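Local atomic coordinates of beta-lactamase (Klebsiella pneumoniae, PDB entry 6KA5), a protein that probably hydrolyses beta-lactam antibiotics to substituted beta-amino acids, as a class C beta-lactamase linked to antibiotic resistance. Residues A[125-130]-A[157-162]; A[66-71]-A[229-234]. All blocks are in the same frame, centred on the assembly; numbering follows the deposited sequence.

Contact 1 of 2, residues A[125-130]-A[157-162]; sequences LFMPED and SNIGTG. With 1S7 ((2R)-2-{(1S)-1-methoxy-2-oxo-1-[(thiophen-2-ylacetyl)amino]ethyl}-5-methylidene-5,6-dihydro-2H-1,3-thiazine-4-carboxylic acid), chain B.
Asn158 runs from the carbonyl of Leu125 to the covalently bound ligand 1S7, and its side chain meets something at each step. Its CB lies 3.3 Å from Leu125 O, the same oxygen that accepts a 2.8 Å backbone hydrogen bond from Asn158 N. With CG set anti to the carbonyl carbon (chi1 -73°), the amide is carried onward to the ligand. OD1 receives a hydrogen bond from Lys74 NZ, while ND2 comes within 3.6 Å of the thiophene sulfur S of 1S7 and donates to a water 2.9 Å away. That water also accepts from Met127 N, so it ties the amide to the loop backbone. These partners fix which end of the amide faces which way. Phe126 runs alongside in the same direction, its ring plane 80° from that of the amide; its CE1 approaches the ligand's methoxy carbon C at 3.6 Å, and Leu125 CG lies over the centre of one ring face. Ile159 supplies the apolar part: its CD1 packs on Pro128 CD (3.9 Å) and also lies 3.5 Å from Phe126 O, while its CG1 meets Met127 SD, the two side chains crossing at about a right angle. Ser157 is the N-cap of helix 158-171, its OG accepting a nearly straight bond from Gly160 N and a weak one from Ile159 N, and also hydrogen-bonded to Gln124 O. Tyr156, Ser157 and Asn158 match the Tyr-x-Asn motif of class C enzymes. The loop 125-130 thus lies across the first turn of helix 158-171, with Met127 and Pro128 also packing on Leu137 and Tyr140 of helix 134-143.

Contact 2 of 2, residues A[66-71]-A[229-234]; sequences LFEVGS and GIKTTS. With 1S7 ((2R)-2-{(1S)-1-methoxy-2-oxo-1-[(thiophen-2-ylacetyl)amino]ethyl}-5-methylidene-5,6-dihydro-2H-1,3-thiazine-4-carboxylic acid), chain B.
The Phe67 ring has Thr232 O at its edge, near the ring plane, and its neighbours beyond the pair include Phe328, Leu345 and Ser36. The other flat group, the Glu68 carboxylate, has partners at both oxygens: OE1 is hydrogen-bonded to Thr325, OE2 to Tyr205 and to Val218 N. Lower down, the Glu68 stem lies beside that of Lys231, CG to CG 4.1 Å, both pointing the same way, but their charged ends part. A bend at chi2 (94°) takes the lysine back along its own strand, where NZ donates to Gly229 O at 2.8 Å and also to Leu195 O.

The two backbones form a short antiparallel ladder. Phe67 and Thr232 are a hydrogen-bonded pair, joined by Phe67 N to Thr232 O (2.9 Å) and Thr232 N to Phe67 O (3.0 Å); Glu68 and Lys231 follow as a non-hydrogen-bonded pair. Next, Val69 N donates to Ile230 O at 3.2 Å, and the strands then diverge enough for a water to bridge Ile230 O and Gly70 N. Val69 fills the apolar side: CG1 meets Thr232 CG2 at 3.6 Å, the two side chains crossing at about a right angle, and CG2 packs on Ile230 CB.

Past Gly70, whose positive phi (55°) suits glycine, Ser71 OG is covalently bonded to C14 of 1S7 (1.4 Å), as expected of an acyl-enzyme. Strand 231-232 is the middle of a three-stranded sheet, between 67-68 and 193-194. Leu237 of helix 234-244, which Thr233 caps, and Leu345 of strand 340-346 in the large antiparallel sheet both pack against Val69.

In the fold
Both contacts reach the bound 1S7, yet they come to it from different parts of the fold, their centres about 19 Å apart and their nearest atoms about 5 Å. Contact 2 is fully buried and joins two short strands by a short antiparallel backbone ladder; contact 1 is only partly buried, sets a loop against a helix start, and has a single direct backbone hydrogen bond supplemented by a water. Their roles at the ligand differ as well: contact 2 supplies the covalent link through Ser71, whereas contact 1 offers a noncovalent wall of Asn158 and Phe126. Along the chain, both segments of contact 1 fall between those of contact 2.

Contact 1 of 2, residues A[125-130]-A[157-162]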
ATOM      1  N   LEU A 125       1.015 -10.847  11.912  1.00  7.16           N
ATOM      2  CA  LEU A 125       0.593  -9.536  11.424  1.00  6.38           C
ATOM      3  C   LEU A 125       1.426  -8.400  12.002  1.00  7.06           C
ATOM      4  O   LEU A 125       1.921  -7.545  11.255  1.00  7.12           O
ATOM      5  CB  LEU A 125      -0.890  -9.335  11.737  1.00  9.28           C
ATOM      6  CG  LEU A 125      -1.493  -7.983  11.370  1.00  6.76           C
ATOM      7  CD1 LEU A 125      -1.261  -7.640   9.867  1.00  7.32           C
ATOM      8  CD2 LEU A 125      -2.978  -8.044  11.660  1.00 10.26           C
ATOM      9  N   PHE A 126       1.550  -8.341  13.328  1.00  8.19           N
ATOM     10  CA  PHE A 126       2.139  -7.202  14.021  1.00  7.81           C
ATOM     11  C   PHE A 126       3.508  -7.523  14.598  1.00  9.16           C
ATOM     12  O   PHE A 126       3.740  -8.622  15.112  1.00  9.81           O
ATOM     13  CB  PHE A 126       1.228  -6.728  15.156  1.00  7.71           C
ATOM     14  CG  PHE A 126      -0.086  -6.162  14.688  1.00 10.27           C
ATOM     15  CD1 PHE A 126      -0.122  -5.016  13.913  1.00 11.07           C
ATOM     16  CD2 PHE A 126      -1.278  -6.776  15.015  1.00 11.35           C
ATOM     17  CE1 PHE A 126      -1.328  -4.486  13.476  1.00 12.62           C
ATOM     18  CE2 PHE A 126      -2.490  -6.254  14.588  1.00 11.06           C
ATOM     19  CZ  PHE A 126      -2.515  -5.109  13.810  1.00 14.59           C
ATOM     20  N   MET A 127       4.408  -6.553  14.497  1.00  9.05           N
ATOM     21  CA  MET A 127       5.682  -6.630  15.198  1.00 11.25           C
ATOM     22  C   MET A 127       5.414  -6.779  16.695  1.00 12.53           C
ATOM     23  O   MET A 127       4.561  -6.057  17.232  1.00 15.33           O
ATOM     24  CB  MET A 127       6.488  -5.354  14.904  1.00 12.06           C
ATOM     25  CG  MET A 127       7.909  -5.370  15.475  1.00 14.95           C
ATOM     26  SD  MET A 127       8.958  -6.499  14.560  1.00 17.04           S
ATOM     27  CE  MET A 127       9.277  -5.558  13.064  1.00 16.25           C
ATOM     28  N   PRO A 128       6.073  -7.714  17.386  1.00 12.14           N
ATOM     29  CA  PRO A 128       5.975  -7.743  18.856  1.00 15.17           C
ATOM     30  C   PRO A 128       6.272  -6.364  19.437  1.00 15.67           C
ATOM     31  O   PRO A 128       7.247  -5.705  19.062  1.00 17.61           O
ATOM     32  CB  PRO A 128       7.034  -8.773  19.266  1.00 16.28           C
ATOM     33  CG  PRO A 128       7.117  -9.707  18.085  1.00 15.53           C
ATOM     34  CD  PRO A 128       6.886  -8.825  16.862  1.00 11.59           C
ATOM     35  N   GLU A 129       5.419  -5.934  20.366  1.00 22.22           N
ATOM     36  CA  GLU A 129       5.493  -4.562  20.860  1.00 25.89           C
ATOM     37  C   GLU A 129       6.806  -4.272  21.579  1.00 27.75           C
ATOM     38  O   GLU A 129       7.282  -3.131  21.560  1.00 25.46           O
ATOM     39  CB  GLU A 129       4.306  -4.277  21.777  1.00 31.64           C
ATOM     40  CG  GLU A 129       2.998  -4.074  21.022  1.00 34.87           C
ATOM     41  CD  GLU A 129       1.870  -3.596  21.920  1.00 42.64           C
ATOM     42  OE1 GLU A 129       0.743  -3.416  21.412  1.00 47.46           O
ATOM     43  OE2 GLU A 129       2.113  -3.399  23.132  1.00 47.99           O
ATOM     44  N   ASP A 130       7.416  -5.282  22.198  1.00 26.17           N
ATOM     45  CA  ASP A 130       8.648  -5.071  22.952  1.00 26.58           C
ATOM     46  C   ASP A 130       9.882  -4.892  22.077  1.00 27.12           C
ATOM     47  O   ASP A 130      10.943  -4.547  22.611  1.00 28.67           O
ATOM     48  CB  ASP A 130       8.889  -6.249  23.899  1.00 25.77           C
ATOM     49  CG  ASP A 130       9.026  -7.557  23.149  1.00 37.33           C
ATOM     50  OD1 ASP A 130       7.986  -8.123  22.740  1.00 35.38           O
ATOM     51  OD2 ASP A 130      10.176  -7.998  22.926  1.00 44.23           O
ATOM     52  N   SER A 157       1.333  -9.689   6.778  1.00  4.97           N
ATOM     53  CA  SER A 157       2.362  -9.447   7.796  1.00  4.73           C
ATOM     54  C   SER A 157       3.080  -8.117   7.615  1.00  6.25           C
ATOM     55  O   SER A 157       3.708  -7.882   6.574  1.00  6.71           O
ATOM     56  CB  SER A 157       3.392 -10.588   7.781  1.00  5.87           C
ATOM     57  OG  SER A 157       4.372 -10.358   8.791  1.00  6.05           O
ATOM     58  N   ASN A 158       3.090  -7.290   8.675  1.00  6.43           N
ATOM     59  CA  ASN A 158       3.971  -6.116   8.671  1.00  5.84           C
ATOM     60  C   ASN A 158       5.428  -6.510   8.797  1.00  7.02           C
ATOM     61  O   ASN A 158       6.303  -5.775   8.329  1.00  8.43           O
ATOM     62  CB  ASN A 158       3.673  -5.166   9.835  1.00  6.66           C
ATOM     63  CG  ASN A 158       2.413  -4.411   9.663  1.00 10.93           C
ATOM     64  OD1 ASN A 158       1.797  -4.410   8.597  1.00 11.55           O
ATOM     65  ND2 ASN A 158       2.008  -3.748  10.738  1.00 13.06           N
ATOM     66  N   ILE A 159       5.714  -7.623   9.481  1.00  6.10           N
ATOM     67  CA  ILE A 159       7.102  -8.014   9.703  1.00  5.95           C
ATOM     68  C   ILE A 159       7.715  -8.502   8.399  1.00  5.83           C
ATOM     69  O   ILE A 159       8.834  -8.126   8.041  1.00  7.40           O
ATOM     70  CB  ILE A 159       7.204  -9.104  10.788  1.00  7.12           C
ATOM     71  CG1 ILE A 159       6.457  -8.708  12.057  1.00  7.84           C
ATOM     72  CG2 ILE A 159       8.690  -9.383  11.109  1.00  7.61           C
ATOM     73  CD1 ILE A 159       6.359  -9.844  13.089  1.00  9.16           C
ATOM     74  N   GLY A 160       6.981  -9.334   7.660  1.00  6.43           N
ATOM     75  CA  GLY A 160       7.456  -9.746   6.350  1.00  6.78           C
ATOM     76  C   GLY A 160       7.694  -8.573   5.413  1.00  6.33           C
ATOM     77  O   GLY A 160       8.698  -8.535   4.690  1.00  6.67           O
ATOM     78  N   THR A 161       6.752  -7.620   5.388  1.00  6.33           N
ATOM     79  CA  THR A 161       6.917  -6.425   4.563  1.00  6.34           C
ATOM     80  C   THR A 161       8.166  -5.666   4.967  1.00  7.68           C
ATOM     81  O   THR A 161       8.922  -5.185   4.107  1.00  6.46           O
ATOM     82  CB  THR A 161       5.686  -5.533   4.700  1.00  8.08           C
ATOM     83  OG1 THR A 161       4.524  -6.316   4.398  1.00  7.99           O
ATOM     84  CG2 THR A 161       5.788  -4.363   3.716  1.00 10.74           C
ATOM     85  N   GLY A 162       8.402  -5.561   6.277  1.00  7.03           N
ATOM     86  CA  GLY A 162       9.594  -4.884   6.752  1.00  7.70           C
ATOM     87  C   GLY A 162      10.861  -5.524   6.232  1.00  9.29           C
ATOM     88  O   GLY A 162      11.767  -4.833   5.757  1.00  6.90           O
TER
HETATM   89  C   1S7 B 401      -1.474  -3.538  10.033  1.00 20.83           C
HETATM   90  N   1S7 B 401      -2.397  -1.021   9.638  1.00 12.52           N
HETATM   91  O   1S7 B 401      -1.674  -3.024   8.719  1.00 19.67           O
HETATM   92  S   1S7 B 401       0.603  -0.699  12.067  1.00 31.48           S
HETATM   93  C1  1S7 B 401      -2.611  -2.025   8.580  1.00 14.77           C
HETATM   94  O1  1S7 B 401      -0.581  -0.046   8.618  1.00 17.11           O
HETATM   95  S1  1S7 B 401      -4.397  -4.015   8.016  1.00 27.44           S
HETATM   96  C2  1S7 B 401      -1.291  -0.059   9.558  1.00 16.15           C
HETATM   97  N2  1S7 B 401      -4.462  -2.457  10.137  1.00 23.13           N
HETATM   98  C3  1S7 B 401      -1.100   0.965  10.686  1.00 17.80           C
HETATM   99  C4  1S7 B 401      -0.660   0.192  11.979  1.00 21.03           C
HETATM  100  O4  1S7 B 401      -3.175  -0.471   6.923  1.00 12.76           O
HETATM  101  C5  1S7 B 401      -1.335   0.138  13.278  1.00 25.75           C
HETATM  102  O5  1S7 B 401      -5.202  -2.874  12.950  1.00 32.63           O
HETATM  103  C6  1S7 B 401      -0.471  -0.803  14.255  1.00 28.46           C
HETATM  104  O6  1S7 B 401      -7.312  -3.373  12.451  1.00 41.01           O
HETATM  105  C7  1S7 B 401       0.674  -1.287  13.519  1.00 24.62           C
HETATM  106  C8  1S7 B 401      -4.133  -2.493   8.715  1.00 17.78           C
HETATM  107  C9  1S7 B 401      -6.052  -4.306   8.095  1.00 30.97           C
HETATM  108  C10 1S7 B 401      -6.618  -4.308   9.544  1.00 31.07           C
HETATM  109  C11 1S7 B 401      -7.817  -4.820   9.850  1.00 35.60           C
HETATM  110  C13 1S7 B 401      -5.697  -3.302  10.646  1.00 28.26           C
HETATM  111  C14 1S7 B 401      -2.489  -1.426   7.190  1.00 13.95           C
HETATM  112  C15 1S7 B 401      -6.089  -3.181  12.101  1.00 32.47           C
HETATM  113  O   HOH W   1       3.585  -4.044  13.202  1.00 14.53           O

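Contact 2 of 2, residues A[66-71]-A[229-234]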
ATOM      1  N   LEU A  66      -1.629  16.510   3.310  1.00  5.72           N
ATOM      2  CA  LEU A  66      -1.002  15.212   3.466  1.00  5.43           C
ATOM      3  C   LEU A  66      -1.812  14.327   4.394  1.00  6.46           C
ATOM      4  O   LEU A  66      -2.158  14.729   5.509  1.00  7.20           O
ATOM      5  CB  LEU A  66       0.397  15.372   4.051  1.00  6.75           C
ATOM      6  CG  LEU A  66       1.345  16.225   3.217  1.00  9.65           C
ATOM      7  CD1 LEU A  66       2.487  16.639   4.108  1.00  9.56           C
ATOM      8  CD2 LEU A  66       1.876  15.415   2.061  1.00 10.23           C
ATOM      9  N   PHE A  67      -2.027  13.092   3.960  1.00  5.87           N
ATOM     10  CA  PHE A  67      -2.700  12.084   4.755  1.00  4.39           C
ATOM     11  C   PHE A  67      -1.744  10.925   5.019  1.00  6.07           C
ATOM     12  O   PHE A  67      -0.946  10.569   4.148  1.00  6.76           O
ATOM     13  CB  PHE A  67      -3.926  11.510   3.997  1.00  5.97           C
ATOM     14  CG  PHE A  67      -5.069  12.485   3.782  1.00  6.75           C
ATOM     15  CD1 PHE A  67      -5.044  13.425   2.741  1.00  6.96           C
ATOM     16  CD2 PHE A  67      -6.187  12.423   4.616  1.00  7.42           C
ATOM     17  CE1 PHE A  67      -6.122  14.300   2.525  1.00  8.59           C
ATOM     18  CE2 PHE A  67      -7.268  13.288   4.416  1.00  6.87           C
ATOM     19  CZ  PHE A  67      -7.234  14.235   3.366  1.00  7.69           C
ATOM     20  N   GLU A  68      -1.879  10.294   6.185  1.00  5.93           N
ATOM     21  CA  GLU A  68      -1.273   8.981   6.403  1.00  5.46           C
ATOM     22  C   GLU A  68      -1.990   7.929   5.584  1.00  5.99           C
ATOM     23  O   GLU A  68      -3.218   7.889   5.541  1.00  8.16           O
ATOM     24  CB  GLU A  68      -1.322   8.579   7.868  1.00  6.50           C
ATOM     25  CG  GLU A  68      -0.567   9.545   8.760  1.00  6.12           C
ATOM     26  CD  GLU A  68      -0.798   9.343  10.226  1.00  9.20           C
ATOM     27  OE1 GLU A  68      -1.438   8.347  10.660  1.00  8.48           O
ATOM     28  OE2 GLU A  68      -0.307  10.210  10.975  1.00  7.95           O
ATOM     29  N   VAL A  69      -1.223   7.034   4.965  1.00  6.69           N
ATOM     30  CA  VAL A  69      -1.848   5.987   4.165  1.00  7.79           C
ATOM     31  C   VAL A  69      -1.626   4.591   4.714  1.00  8.13           C
ATOM     32  O   VAL A  69      -2.110   3.624   4.105  1.00  7.08           O
ATOM     33  CB  VAL A  69      -1.432   6.056   2.684  1.00  7.64           C
ATOM     34  CG1 VAL A  69      -1.828   7.409   2.105  1.00 12.97           C
ATOM     35  CG2 VAL A  69       0.070   5.752   2.483  1.00  9.29           C
ATOM     36  N   GLY A  70      -0.930   4.443   5.840  1.00  7.34           N
ATOM     37  CA  GLY A  70      -0.844   3.144   6.483  1.00  7.30           C
ATOM     38  C   GLY A  70      -0.319   2.075   5.551  1.00  7.54           C
ATOM     39  O   GLY A  70       0.709   2.249   4.867  1.00  6.67           O
ATOM     40  N   SER A  71      -1.049   0.968   5.515  1.00  7.84           N
ATOM     41  CA  SER A  71      -0.634  -0.211   4.765  1.00  8.93           C
ATOM     42  C   SER A  71      -0.499   0.020   3.262  1.00  9.09           C
ATOM     43  O   SER A  71       0.074  -0.845   2.585  1.00  8.36           O
ATOM     44  CB  SER A  71      -1.611  -1.364   5.042  1.00  9.18           C
ATOM     45  OG  SER A  71      -1.468  -1.844   6.371  1.00 11.31           O
ATOM     46  N   GLY A 229       4.709   3.779   6.733  1.00  6.10           N
ATOM     47  CA  GLY A 229       5.281   5.102   6.973  1.00  9.44           C
ATOM     48  C   GLY A 229       4.933   6.256   6.037  1.00  9.36           C
ATOM     49  O   GLY A 229       5.314   7.398   6.335  1.00  8.21           O
ATOM     50  N   ILE A 230       4.219   6.027   4.939  1.00  8.16           N
ATOM     51  CA  ILE A 230       4.068   7.067   3.910  1.00  7.38           C
ATOM     52  C   ILE A 230       2.986   8.076   4.287  1.00  7.53           C
ATOM     53  O   ILE A 230       1.874   7.708   4.717  1.00  5.65           O
ATOM     54  CB  ILE A 230       3.773   6.429   2.544  1.00  7.18           C
ATOM     55  CG1 ILE A 230       4.968   5.610   2.064  1.00  9.63           C
ATOM     56  CG2 ILE A 230       3.392   7.497   1.515  1.00 11.08           C
ATOM     57  CD1 ILE A 230       6.127   6.470   1.562  1.00 11.79           C
ATOM     58  N   LYS A 231       3.309   9.370   4.117  1.00  6.59           N
ATOM     59  CA  LYS A 231       2.345  10.472   4.164  1.00  5.62           C
ATOM     60  C   LYS A 231       2.367  11.132   2.798  1.00  8.08           C
ATOM     61  O   LYS A 231       3.448  11.367   2.258  1.00  7.92           O
ATOM     62  CB  LYS A 231       2.702  11.497   5.266  1.00  7.71           C
ATOM     63  CG  LYS A 231       2.679  10.933   6.711  1.00 10.07           C
ATOM     64  CD  LYS A 231       4.107  10.444   7.159  1.00  9.55           C
ATOM     65  CE  LYS A 231       4.000   9.460   8.294  1.00 21.00           C
ATOM     66  NZ  LYS A 231       5.342   8.991   8.617  1.00 13.26           N
ATOM     67  N   THR A 232       1.199  11.397   2.211  1.00  5.53           N
ATOM     68  CA  THR A 232       1.195  11.852   0.817  1.00  6.38           C
ATOM     69  C   THR A 232      -0.089  12.617   0.511  1.00  4.69           C
ATOM     70  O   THR A 232      -1.056  12.579   1.270  1.00  7.06           O
ATOM     71  CB  THR A 232       1.343  10.650  -0.134  1.00  9.32           C
ATOM     72  OG1 THR A 232       1.394  11.077  -1.501  1.00 10.54           O
ATOM     73  CG2 THR A 232       0.197   9.671   0.081  1.00 11.65           C
ATOM     74  N   THR A 233      -0.076  13.327  -0.609  1.00  5.12           N
ATOM     75  CA  THR A 233      -1.310  13.932  -1.107  1.00  6.15           C
ATOM     76  C   THR A 233      -2.044  12.974  -2.037  1.00  4.88           C
ATOM     77  O   THR A 233      -1.473  12.042  -2.620  1.00  7.43           O
ATOM     78  CB  THR A 233      -1.030  15.217  -1.879  1.00  8.35           C
ATOM     79  OG1 THR A 233      -0.270  14.866  -3.036  1.00  9.78           O
ATOM     80  CG2 THR A 233      -0.210  16.189  -1.063  1.00  9.69           C
ATOM     81  N   SER A 234      -3.338  13.231  -2.210  1.00  5.93           N
ATOM     82  CA  SER A 234      -4.081  12.443  -3.186  1.00  8.33           C
ATOM     83  C   SER A 234      -3.552  12.651  -4.600  1.00  7.47           C
ATOM     84  O   SER A 234      -3.596  11.718  -5.410  1.00  8.31           O
ATOM     85  CB  SER A 234      -5.571  12.798  -3.127  1.00  9.33           C
ATOM     86  OG  SER A 234      -5.792  14.154  -3.512  1.00  9.80           O
TER
HETATM   87  C   1S7 B 401      -1.474  -3.538  10.033  1.00 20.83           C
HETATM   88  N   1S7 B 401      -2.397  -1.021   9.638  1.00 12.52           N
HETATM   89  O   1S7 B 401      -1.674  -3.024   8.719  1.00 19.67           O
HETATM   90  S   1S7 B 401       0.603  -0.699  12.067  1.00 31.48           S
HETATM   91  C1  1S7 B 401      -2.611  -2.025   8.580  1.00 14.77           C
HETATM   92  O1  1S7 B 401      -0.581  -0.046   8.618  1.00 17.11           O
HETATM   93  S1  1S7 B 401      -4.397  -4.015   8.016  1.00 27.44           S
HETATM   94  C2  1S7 B 401      -1.291  -0.059   9.558  1.00 16.15           C
HETATM   95  N2  1S7 B 401      -4.462  -2.457  10.137  1.00 23.13           N
HETATM   96  C3  1S7 B 401      -1.100   0.965  10.686  1.00 17.80           C
HETATM   97  C4  1S7 B 401      -0.660   0.192  11.979  1.00 21.03           C
HETATM   98  O4  1S7 B 401      -3.175  -0.471   6.923  1.00 12.76           O
HETATM   99  C5  1S7 B 401      -1.335   0.138  13.278  1.00 25.75           C
HETATM  100  O5  1S7 B 401      -5.202  -2.874  12.950  1.00 32.63           O
HETATM  101  C6  1S7 B 401      -0.471  -0.803  14.255  1.00 28.46           C
HETATM  102  O6  1S7 B 401      -7.312  -3.373  12.451  1.00 41.01           O
HETATM  103  C7  1S7 B 401       0.674  -1.287  13.519  1.00 24.62           C
HETATM  104  C8  1S7 B 401      -4.133  -2.493   8.715  1.00 17.78           C
HETATM  105  C9  1S7 B 401      -6.052  -4.306   8.095  1.00 30.97           C
HETATM  106  C10 1S7 B 401      -6.618  -4.308   9.544  1.00 31.07           C
HETATM  107  C11 1S7 B 401      -7.817  -4.820   9.850  1.00 35.60           C
HETATM  108  C13 1S7 B 401      -5.697  -3.302  10.646  1.00 28.26           C
HETATM  109  C14 1S7 B 401      -2.489  -1.426   7.190  1.00 13.95           C
HETATM  110  C15 1S7 B 401      -6.089  -3.181  12.101  1.00 32.47           C
HETATM  111  O   HOH W   2       1.119   6.195   7.088  1.00  8.33           O